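Local structure of ectonucleotide pyrophosphatase/phosphodiesterase family member 5 (Mus musculus, 5VEO) at residues H62-T67 with N355-Y360; L219-D224 with H335-A340; T107-T112 with L367-L372. The protein probably hydrolyses phosphodiester or pyrophosphate bonds in a restricted range of nucleotides, as a zinc-dependent ectoenzyme of the NPP family. The protein carries 1 engineered substitution. All coordinates share one frame; numbering follows the deposited sequence.

Interactions 1 and 2 are buried, while interaction 3 lies near the surface. Interaction 2 joins two neighbouring strands of the large mixed sheet and depends on backbone hydrogen bonds. Interaction 1 lies in the helical layer that packs on this sheet. Its two segments meet the sheet through side chains, with Leu359 touching Ile220 and Phe338, and Leu65 touching Thr222. No direct hydrogen bond crosses interaction 1; a water does the bridging. Interaction 3 lies farther out, where helix 109-115 meets the loop after helix 359-366; the Tyr360 hydroxyl is hydrogen-bonded to Leu372 N. Interaction 3 is almost purely van der Waals. Interactions 2 and 3 do not touch, their nearest atoms being about 9 Å apart.

Interaction 1. Residues H62-T67 with N355-Y360; sequences HYTLVT and NSTDLY. With NAG (2-acetamido-2-deoxy-beta-D-glucopyranose), chain G; EDO (1,2-ethanediol), chain K.
Thr64 meets the second segment through its methyl group. CG2 of Thr64 lies 3.8 Å from CG2 of Thr357 and also touches the Ser356 hydroxyl. The Thr64 hydroxyl is turned to other partners, among them Leu69 O. The Thr64 carbonyl is used in the contact: one water donates to Thr64 O at 2.9 Å and to Ser356 O at 2.7 Å. The same water accepts from Tyr360 N at 2.9 Å, so it links both backbones where no direct hydrogen bond forms. Leu65 comes next and sends its CD2 branch against Ser356 CB and O. That branch also packs on Leu359, with 3.9 Å between the two CD2 atoms. Val66 takes part through its carbonyl, which approaches the Tyr360 ring obliquely near CD1. Thr67 O sits over the centre of one face of that ring, 3.3 Å above its plane. The ring is placed there because Tyr360 CG is anti to the backbone N (chi1 176°). Its hydroxyl continues to Leu372 N. Beyond the contact, Asn355 carries an N-linked glycan on ND2. The whole joins the last part of helix 58-67 to the turn that leads into helix 359-366. Both helices lie on the same face of the central sheet, in the layered alpha/beta fold of the alkaline phosphatase clan.

Interaction 2. Residues L219-D224 with H335-A340; sequences LIVTSD and HPIFLA. With ZN (zinc ion), chain E.
Val221 and Leu339 form an antiparallel hydrogen-bonded pair. Val221 N donates to Leu339 O at 2.8 Å, almost straight at 170°. Leu339 N returns a bond to Val221 O at 3.0 Å. CA-H...O contacts add to these, as where Ala340 CA meets Leu219 O at 3.1 Å. A side chain makes the third hydrogen bond: Thr222 OG1 donates to Ile337 O at 2.7 Å, in the carbonyl plane. The hydroxyl reaches across because it stands anti to Thr222 N (chi1 -170°). A valine here has no hydroxyl to give, and Ile337 O would probably be left without this bond, making the strand link looser near the zinc site. Ser223 N, one residue on, is buried and has no partner in the model.

Strands 218-222 and 338-341 are neighbours in the central mixed sheet of the alkaline phosphatase clan. On the other side of 218-222 runs strand 16-21, which leads to Asp22. Such strand ends carry metal ligands in this family. Here Asp224 OD2 binds a zinc ion at 2.0 Å, with Asp22 and His225 as further ligands, and Asp224 touches the bound AMP.

Apolar contacts occupy both faces. On one, Ile220 CG2 meets Phe338 CE1 at 3.6 Å, and Ile220 CG1 lies against Ala340 CB. On the other, Val221 and Leu339 run alongside each other, with Val221 CB 3.8 Å from Leu339 CD2. Ile337 CD1 touches Val221 CG1, and helix 35-42 packs over Ile337 and Leu339. Past the strands, Pro336 CB rests on Ser223 CB.

Interaction 3. Residues T107-T112 with L367-L372; sequences TPIWIT and LNLTAL
Leu372 turns its CD1 methyl toward two threonines of the first segment. It comes slantwise against Thr107, and Leu372 CD1 lies 3.6 Å from Thr107 CB. Thr112 and Leu372 pass each other heading opposite ways. The same CD1 comes to 3.8 Å from Thr112 OG1, which here meets carbon and no polar partner of the second segment. Thr112 faces the loop with both branches. Its CG2, anti to the backbone N while OG1 lies beside it (chi1 -60°), lies 3.7 Å from Thr370 O. Leu369 approaches the same turn of helix from farther back along the loop. Its CD2 is 4.2 Å from Thr112 O. Its CD1 meets Ile109 CG1 at 4.0 Å, and these two side chains are set nearly perpendicular. Ile109 gets there with a fully extended chain, both torsions near 180°.

The contact joins Thr107 and the first turn of helix 109-115, with Pro108 at its N-cap position, to the loop between helices 359-366 and 378-381. That loop starts at Asn368 in a Schellman motif, which ends helix 359-366 and turns the chain toward Leu369. Behind the contact, Ile109 also packs on Tyr360 and Leu363 of helix 359-366 and on Leu168 and Phe170 of strand 168-173.

No hydrogen bond or salt bridge crosses between the two segments. A directional bond nearby is made elsewhere, by Tyr360 to Leu372 N. The contact itself rests on van der Waals fit, with modest burial, of methyl groups against carbon, a hydroxyl and a carbonyl.

Interaction 1. Residues H62-T67 with N355-Y360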
loop_
_atom_site.group_PDB
_atom_site.type_symbol
_atom_site.label_atom_id
_atom_site.label_comp_id
_atom_site.label_asym_id
_atom_site.label_seq_id
_atom_site.Cartn_x
_atom_site.Cartn_y
_atom_site.Cartn_z
ATOM N N HIS A 62 -2.601 1.299 -0.290
ATOM C CA HIS A 62 -3.794 0.520 -0.587
ATOM C C HIS A 62 -4.976 1.442 -0.879
ATOM O O HIS A 62 -5.786 1.148 -1.763
ATOM C CB HIS A 62 -4.127 -0.445 0.550
ATOM C CG HIS A 62 -3.219 -1.642 0.650
ATOM N ND1 HIS A 62 -2.096 -1.652 1.440
ATOM C CD2 HIS A 62 -3.287 -2.875 0.079
ATOM C CE1 HIS A 62 -1.507 -2.836 1.360
ATOM N NE2 HIS A 62 -2.210 -3.597 0.540
ATOM N N TYR A 63 -5.071 2.587 -0.188
ATOM C CA TYR A 63 -6.199 3.468 -0.491
ATOM C C TYR A 63 -6.032 4.119 -1.865
ATOM O O TYR A 63 -7.027 4.329 -2.575
ATOM C CB TYR A 63 -6.388 4.513 0.602
ATOM C CG TYR A 63 -7.844 4.993 0.781
ATOM C CD1 TYR A 63 -8.910 4.099 0.735
ATOM C CD2 TYR A 63 -8.127 6.327 1.054
ATOM C CE1 TYR A 63 -10.211 4.524 0.931
ATOM C CE2 TYR A 63 -9.440 6.762 1.252
ATOM C CZ TYR A 63 -10.472 5.848 1.180
ATOM O OH TYR A 63 -11.793 6.223 1.393
ATOM N N THR A 64 -4.790 4.391 -2.282
ATOM C CA THR A 64 -4.561 4.842 -3.652
ATOM C C THR A 64 -5.056 3.812 -4.665
ATOM O O THR A 64 -5.638 4.173 -5.694
ATOM C CB THR A 64 -3.075 5.150 -3.861
ATOM O OG1 THR A 64 -2.770 6.371 -3.185
ATOM C CG2 THR A 64 -2.725 5.303 -5.349
ATOM N N LEU A 65 -4.841 2.531 -4.402
ATOM C CA LEU A 65 -5.240 1.524 -5.373
ATOM C C LEU A 65 -6.742 1.528 -5.599
ATOM O O LEU A 65 -7.195 1.183 -6.692
ATOM C CB LEU A 65 -4.782 0.141 -4.920
ATOM C CG LEU A 65 -3.265 -0.109 -4.910
ATOM C CD1 LEU A 65 -2.958 -1.556 -4.545
ATOM C CD2 LEU A 65 -2.599 0.259 -6.224
ATOM N N VAL A 66 -7.527 1.906 -4.589
ATOM C CA VAL A 66 -8.985 1.833 -4.686
ATOM C C VAL A 66 -9.632 3.210 -4.847
ATOM O O VAL A 66 -10.873 3.305 -4.886
ATOM C CB VAL A 66 -9.601 1.062 -3.504
ATOM C CG1 VAL A 66 -9.073 -0.363 -3.486
ATOM C CG2 VAL A 66 -9.353 1.749 -2.142
ATOM N N THR A 67 -8.827 4.269 -5.034
ATOM C CA THR A 67 -9.322 5.620 -5.313
ATOM C C THR A 67 -8.675 6.289 -6.516
ATOM O O THR A 67 -9.273 7.223 -7.069
ATOM C CB THR A 67 -9.115 6.560 -4.113
ATOM O OG1 THR A 67 -7.716 6.752 -3.875
ATOM C CG2 THR A 67 -9.789 6.036 -2.852
ATOM N N ASN A 355 2.012 3.911 -13.211
ATOM C CA ASN A 355 1.777 4.531 -11.916
ATOM C C ASN A 355 0.682 3.765 -11.186
ATOM O O ASN A 355 -0.320 3.378 -11.794
ATOM C CB ASN A 355 1.354 5.985 -12.094
ATOM C CG ASN A 355 2.451 6.843 -12.706
ATOM O OD1 ASN A 355 3.610 6.753 -12.309
ATOM N ND2 ASN A 355 2.080 7.674 -13.665
ATOM N N SER A 356 0.853 3.565 -9.880
ATOM C CA SER A 356 -0.166 2.814 -9.160
ATOM C C SER A 356 -1.486 3.571 -9.088
ATOM O O SER A 356 -2.521 2.943 -8.865
ATOM C CB SER A 356 0.307 2.461 -7.756
ATOM O OG SER A 356 0.351 3.601 -6.946
ATOM N N THR A 357 -1.462 4.896 -9.271
ATOM C CA THR A 357 -2.682 5.684 -9.404
ATOM C C THR A 357 -3.496 5.300 -10.630
ATOM O O THR A 357 -4.670 5.680 -10.712
ATOM C CB THR A 357 -2.337 7.173 -9.509
ATOM O OG1 THR A 357 -1.289 7.325 -10.468
ATOM C CG2 THR A 357 -1.916 7.743 -8.177
ATOM N N ASP A 358 -2.904 4.594 -11.594
ATOM C CA ASP A 358 -3.628 4.172 -12.787
ATOM C C ASP A 358 -4.529 2.960 -12.544
ATOM O O ASP A 358 -5.435 2.704 -13.354
ATOM C CB ASP A 358 -2.652 3.831 -13.916
ATOM C CG ASP A 358 -1.782 4.997 -14.335
ATOM O OD1 ASP A 358 -2.242 6.156 -14.282
ATOM O OD2 ASP A 358 -0.615 4.733 -14.744
ATOM N N LEU A 359 -4.304 2.192 -11.472
ATOM C CA LEU A 359 -5.051 0.950 -11.313
ATOM C C LEU A 359 -6.548 1.226 -11.183
ATOM O O LEU A 359 -7.375 0.509 -11.760
ATOM C CB LEU A 359 -4.551 0.162 -10.104
ATOM C CG LEU A 359 -5.333 -1.140 -9.875
ATOM C CD1 LEU A 359 -5.286 -2.043 -11.092
ATOM C CD2 LEU A 359 -4.828 -1.888 -8.636
ATOM N N TYR A 360 -6.909 2.263 -10.437
ATOM C CA TYR A 360 -8.314 2.618 -10.262
ATOM C C TYR A 360 -9.004 2.832 -11.605
ATOM O O TYR A 360 -10.119 2.338 -11.824
ATOM C CB TYR A 360 -8.395 3.870 -9.400
ATOM C CG TYR A 360 -9.786 4.443 -9.184
ATOM C CD1 TYR A 360 -10.660 3.878 -8.266
ATOM C CD2 TYR A 360 -10.193 5.587 -9.854
ATOM C CE1 TYR A 360 -11.921 4.417 -8.048
ATOM C CE2 TYR A 360 -11.439 6.140 -9.634
ATOM C CZ TYR A 360 -12.301 5.548 -8.746
ATOM O OH TYR A 360 -13.530 6.117 -8.549
HETATM C C1 NAG G . 2.921 8.632 -14.357
HETATM C C2 NAG G . 3.122 8.428 -15.882
HETATM C C3 NAG G . 3.847 9.619 -16.508
HETATM C C4 NAG G . 3.175 10.927 -16.123
HETATM C C5 NAG G . 3.087 11.029 -14.610
HETATM C C6 NAG G . 2.426 12.304 -14.154
HETATM C C7 NAG G . 3.233 6.094 -16.611
HETATM C C8 NAG G . 4.126 4.922 -16.861
HETATM N N2 NAG G . 3.839 7.200 -16.172
HETATM O O3 NAG G . 3.829 9.480 -17.924
HETATM O O4 NAG G . 3.922 12.034 -16.616
HETATM O O5 NAG G . 2.302 9.939 -14.110
HETATM O O6 NAG G . 1.016 12.240 -14.327
HETATM O O7 NAG G . 1.996 6.028 -16.751
HETATM C C1 EDO K . 2.432 7.624 -8.472
HETATM O O1 EDO K . 1.377 6.643 -8.660
HETATM C C2 EDO K . 2.543 8.662 -9.605
HETATM O O2 EDO K . 3.630 9.596 -9.345
HETATM O O HOH W 1 -5.170 3.460 -8.450
#

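Interaction 2. Residues L219-D224 with H335-A340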
loop_
_atom_site.group_PDB
_atom_site.type_symbol
_atom_site.label_atom_id
_atom_site.label_comp_id
_atom_site.label_asym_id
_atom_site.label_seq_id
_atom_site.Cartn_x
_atom_site.Cartn_y
_atom_site.Cartn_z
ATOM N N LEU A 219 -7.558 -11.602 -12.643
ATOM C CA LEU A 219 -6.759 -11.657 -11.426
ATOM C C LEU A 219 -5.610 -10.659 -11.538
ATOM O O LEU A 219 -4.804 -10.748 -12.463
ATOM C CB LEU A 219 -6.216 -13.067 -11.209
ATOM C CG LEU A 219 -5.195 -13.273 -10.101
ATOM C CD1 LEU A 219 -5.815 -12.936 -8.744
ATOM C CD2 LEU A 219 -4.685 -14.685 -10.115
ATOM N N ILE A 220 -5.536 -9.725 -10.602
ATOM C CA ILE A 220 -4.488 -8.712 -10.580
ATOM C C ILE A 220 -3.726 -8.943 -9.290
ATOM O O ILE A 220 -4.321 -8.916 -8.212
ATOM C CB ILE A 220 -5.067 -7.290 -10.656
ATOM C CG1 ILE A 220 -5.826 -7.103 -11.987
ATOM C CG2 ILE A 220 -3.961 -6.242 -10.443
ATOM C CD1 ILE A 220 -6.598 -5.845 -12.091
ATOM N N VAL A 221 -2.420 -9.204 -9.399
ATOM C CA VAL A 221 -1.580 -9.497 -8.247
ATOM C C VAL A 221 -0.591 -8.347 -8.105
ATOM O O VAL A 221 0.219 -8.100 -9.009
ATOM C CB VAL A 221 -0.845 -10.839 -8.389
ATOM C CG1 VAL A 221 0.047 -11.096 -7.170
ATOM C CG2 VAL A 221 -1.849 -11.973 -8.587
ATOM N N THR A 222 -0.640 -7.648 -6.983
ATOM C CA THR A 222 0.243 -6.507 -6.808
ATOM C C THR A 222 0.584 -6.367 -5.328
ATOM O O THR A 222 0.502 -7.336 -4.562
ATOM C CB THR A 222 -0.388 -5.260 -7.467
ATOM O OG1 THR A 222 0.564 -4.186 -7.509
ATOM C CG2 THR A 222 -1.664 -4.804 -6.779
ATOM N N SER A 223 1.040 -5.186 -4.946
ATOM C CA SER A 223 1.465 -4.921 -3.582
ATOM C C SER A 223 1.443 -3.415 -3.363
ATOM O O SER A 223 1.172 -2.627 -4.282
ATOM C CB SER A 223 2.848 -5.519 -3.333
ATOM O OG SER A 223 3.227 -5.448 -1.980
ATOM N N ASP A 224 1.704 -3.031 -2.123
ATOM C CA ASP A 224 1.714 -1.631 -1.731
ATOM C C ASP A 224 3.078 -0.963 -1.881
ATOM O O ASP A 224 3.131 0.249 -2.081
ATOM C CB ASP A 224 1.205 -1.469 -0.293
ATOM C CG ASP A 224 1.868 -2.390 0.731
ATOM O OD1 ASP A 224 2.585 -3.373 0.401
ATOM O OD2 ASP A 224 1.639 -2.106 1.946
ATOM N N HIS A 335 9.342 -0.041 -5.013
ATOM C CA HIS A 335 8.311 -0.337 -6.006
ATOM C C HIS A 335 7.781 -1.767 -5.872
ATOM O O HIS A 335 8.553 -2.713 -5.682
ATOM C CB HIS A 335 8.850 -0.114 -7.411
ATOM C CG HIS A 335 9.164 1.321 -7.684
ATOM N ND1 HIS A 335 9.906 1.738 -8.763
ATOM C CD2 HIS A 335 8.848 2.438 -6.990
ATOM C CE1 HIS A 335 10.035 3.054 -8.725
ATOM N NE2 HIS A 335 9.384 3.503 -7.666
ATOM N N PRO A 336 6.465 -1.935 -5.990
ATOM C CA PRO A 336 5.842 -3.252 -5.872
ATOM C C PRO A 336 5.779 -4.006 -7.190
ATOM O O PRO A 336 5.776 -3.419 -8.268
ATOM C CB PRO A 336 4.416 -2.898 -5.447
ATOM C CG PRO A 336 4.157 -1.614 -6.188
ATOM C CD PRO A 336 5.475 -0.865 -6.155
ATOM N N ILE A 337 5.580 -5.320 -7.068
ATOM C CA ILE A 337 5.240 -6.146 -8.222
ATOM C C ILE A 337 3.888 -5.733 -8.786
ATOM O O ILE A 337 3.001 -5.231 -8.063
ATOM C CB ILE A 337 5.173 -7.646 -7.887
ATOM C CG1 ILE A 337 4.199 -7.877 -6.725
ATOM C CG2 ILE A 337 6.528 -8.238 -7.732
ATOM C CD1 ILE A 337 3.610 -9.249 -6.661
ATOM N N PHE A 338 3.701 -6.006 -10.076
ATOM C CA PHE A 338 2.377 -5.958 -10.699
ATOM C C PHE A 338 2.316 -6.982 -11.825
ATOM O O PHE A 338 3.124 -6.934 -12.764
ATOM C CB PHE A 338 2.060 -4.563 -11.242
ATOM C CG PHE A 338 0.686 -4.443 -11.836
ATOM C CD1 PHE A 338 -0.347 -3.894 -11.099
ATOM C CD2 PHE A 338 0.425 -4.884 -13.129
ATOM C CE1 PHE A 338 -1.632 -3.789 -11.645
ATOM C CE2 PHE A 338 -0.831 -4.787 -13.666
ATOM C CZ PHE A 338 -1.868 -4.235 -12.919
ATOM N N LEU A 339 1.343 -7.884 -11.746
ATOM C CA LEU A 339 1.104 -8.834 -12.820
ATOM C C LEU A 339 -0.378 -9.173 -12.834
ATOM O O LEU A 339 -1.082 -8.946 -11.856
ATOM C CB LEU A 339 1.986 -10.080 -12.680
ATOM C CG LEU A 339 1.910 -11.069 -11.534
ATOM C CD1 LEU A 339 2.700 -12.348 -11.887
ATOM C CD2 LEU A 339 2.447 -10.452 -10.234
ATOM N N ALA A 340 -0.857 -9.701 -13.954
ATOM C CA ALA A 340 -2.286 -9.984 -14.025
ATOM C C ALA A 340 -2.573 -11.033 -15.087
ATOM O O ALA A 340 -1.796 -11.234 -16.026
ATOM C CB ALA A 340 -3.077 -8.716 -14.316
HETATM ZN ZN ZN E . 2.920 -2.814 3.307
#

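Interaction 3. Residues T107-T112 with L367-L372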
loop_
_atom_site.group_PDB
_atom_site.type_symbol
_atom_site.label_atom_id
_atom_site.label_comp_id
_atom_site.label_asym_id
_atom_site.label_seq_id
_atom_site.Cartn_x
_atom_site.Cartn_y
_atom_site.Cartn_z
ATOM N N THR A 107 -13.707 8.248 -1.855
ATOM C CA THR A 107 -14.678 7.157 -1.911
ATOM C C THR A 107 -14.022 5.948 -2.564
ATOM O O THR A 107 -13.696 6.008 -3.768
ATOM C CB THR A 107 -15.918 7.582 -2.691
ATOM O OG1 THR A 107 -16.559 8.658 -1.998
ATOM C CG2 THR A 107 -16.890 6.414 -2.840
ATOM N N PRO A 108 -13.821 4.843 -1.842
ATOM C CA PRO A 108 -13.183 3.672 -2.456
ATOM C C PRO A 108 -14.096 2.999 -3.467
ATOM O O PRO A 108 -15.328 3.089 -3.408
ATOM C CB PRO A 108 -12.899 2.753 -1.264
ATOM C CG PRO A 108 -13.977 3.118 -0.269
ATOM C CD PRO A 108 -14.154 4.601 -0.426
ATOM N N ILE A 109 -13.455 2.277 -4.389
ATOM C CA ILE A 109 -14.149 1.747 -5.553
ATOM C C ILE A 109 -15.269 0.766 -5.181
ATOM O O ILE A 109 -16.229 0.615 -5.937
ATOM C CB ILE A 109 -13.130 1.115 -6.515
ATOM C CG1 ILE A 109 -13.811 0.859 -7.858
ATOM C CG2 ILE A 109 -12.521 -0.156 -5.929
ATOM C CD1 ILE A 109 -12.875 0.358 -8.926
ATOM N N TRP A 110 -15.182 0.075 -4.048
ATOM C CA TRP A 110 -16.276 -0.852 -3.744
ATOM C C TRP A 110 -17.605 -0.120 -3.542
ATOM O O TRP A 110 -18.671 -0.659 -3.885
ATOM C CB TRP A 110 -15.937 -1.729 -2.537
ATOM C CG TRP A 110 -15.481 -1.083 -1.283
ATOM C CD1 TRP A 110 -16.268 -0.561 -0.293
ATOM C CD2 TRP A 110 -14.129 -0.962 -0.821
ATOM N NE1 TRP A 110 -15.492 -0.107 0.746
ATOM C CE2 TRP A 110 -14.173 -0.325 0.442
ATOM C CE3 TRP A 110 -12.891 -1.308 -1.354
ATOM C CZ2 TRP A 110 -13.027 -0.059 1.179
ATOM C CZ3 TRP A 110 -11.752 -1.022 -0.623
ATOM C CH2 TRP A 110 -11.823 -0.410 0.617
ATOM N N ILE A 111 -17.566 1.111 -3.032
ATOM C CA ILE A 111 -18.799 1.882 -2.877
ATOM C C ILE A 111 -19.354 2.267 -4.241
ATOM O O ILE A 111 -20.551 2.118 -4.501
ATOM C CB ILE A 111 -18.556 3.115 -1.992
ATOM C CG1 ILE A 111 -18.199 2.636 -0.589
ATOM C CG2 ILE A 111 -19.776 4.051 -1.968
ATOM C CD1 ILE A 111 -17.963 3.746 0.400
ATOM N N THR A 112 -18.487 2.747 -5.138
ATOM C CA THR A 112 -18.915 3.093 -6.491
ATOM C C THR A 112 -19.488 1.879 -7.212
ATOM O O THR A 112 -20.542 1.964 -7.858
ATOM C CB THR A 112 -17.731 3.685 -7.257
ATOM O OG1 THR A 112 -17.278 4.858 -6.571
ATOM C CG2 THR A 112 -18.096 4.046 -8.685
ATOM N N LEU A 367 -14.850 -2.888 -14.971
ATOM C CA LEU A 367 -16.140 -3.097 -14.331
ATOM C C LEU A 367 -17.237 -2.215 -14.911
ATOM O O LEU A 367 -18.366 -2.237 -14.404
ATOM C CB LEU A 367 -16.005 -2.843 -12.835
ATOM C CG LEU A 367 -15.007 -3.744 -12.100
ATOM C CD1 LEU A 367 -14.877 -3.304 -10.653
ATOM C CD2 LEU A 367 -15.433 -5.204 -12.189
ATOM N N ASN A 368 -16.939 -1.431 -15.941
ATOM C CA ASN A 368 -17.929 -0.541 -16.539
ATOM C C ASN A 368 -18.542 0.387 -15.486
ATOM O O ASN A 368 -19.762 0.539 -15.380
ATOM C CB ASN A 368 -19.012 -1.349 -17.243
ATOM C CG ASN A 368 -19.785 -0.528 -18.236
ATOM O OD1 ASN A 368 -19.284 0.468 -18.757
ATOM N ND2 ASN A 368 -21.019 -0.933 -18.502
ATOM N N LEU A 369 -17.671 1.002 -14.693
ATOM C CA LEU A 369 -18.043 1.996 -13.703
ATOM C C LEU A 369 -17.606 3.376 -14.156
ATOM O O LEU A 369 -16.580 3.535 -14.821
ATOM C CB LEU A 369 -17.387 1.713 -12.343
ATOM C CG LEU A 369 -17.657 0.354 -11.740
ATOM C CD1 LEU A 369 -16.818 0.178 -10.477
ATOM C CD2 LEU A 369 -19.139 0.210 -11.425
ATOM N N THR A 370 -18.369 4.378 -13.736
ATOM C CA THR A 370 -17.978 5.768 -13.925
ATOM C C THR A 370 -17.005 6.151 -12.819
ATOM O O THR A 370 -17.380 6.228 -11.648
ATOM C CB THR A 370 -19.202 6.674 -13.922
ATOM O OG1 THR A 370 -20.050 6.309 -15.018
ATOM C CG2 THR A 370 -18.785 8.133 -14.067
ATOM N N ALA A 371 -15.750 6.370 -13.190
ATOM C CA ALA A 371 -14.728 6.720 -12.218
ATOM C C ALA A 371 -15.005 8.079 -11.588
ATOM O O ALA A 371 -15.400 9.028 -12.268
ATOM C CB ALA A 371 -13.362 6.733 -12.905
ATOM N N LEU A 372 -14.767 8.186 -10.284
ATOM C CA LEU A 372 -14.744 9.492 -9.646
ATOM C C LEU A 372 -13.446 10.214 -9.995
ATOM O O LEU A 372 -12.489 9.603 -10.471
ATOM C CB LEU A 372 -14.891 9.345 -8.139
ATOM C CG LEU A 372 -16.163 8.646 -7.657
ATOM C CD1 LEU A 372 -16.144 8.460 -6.157
ATOM C CD2 LEU A 372 -17.415 9.426 -8.069
#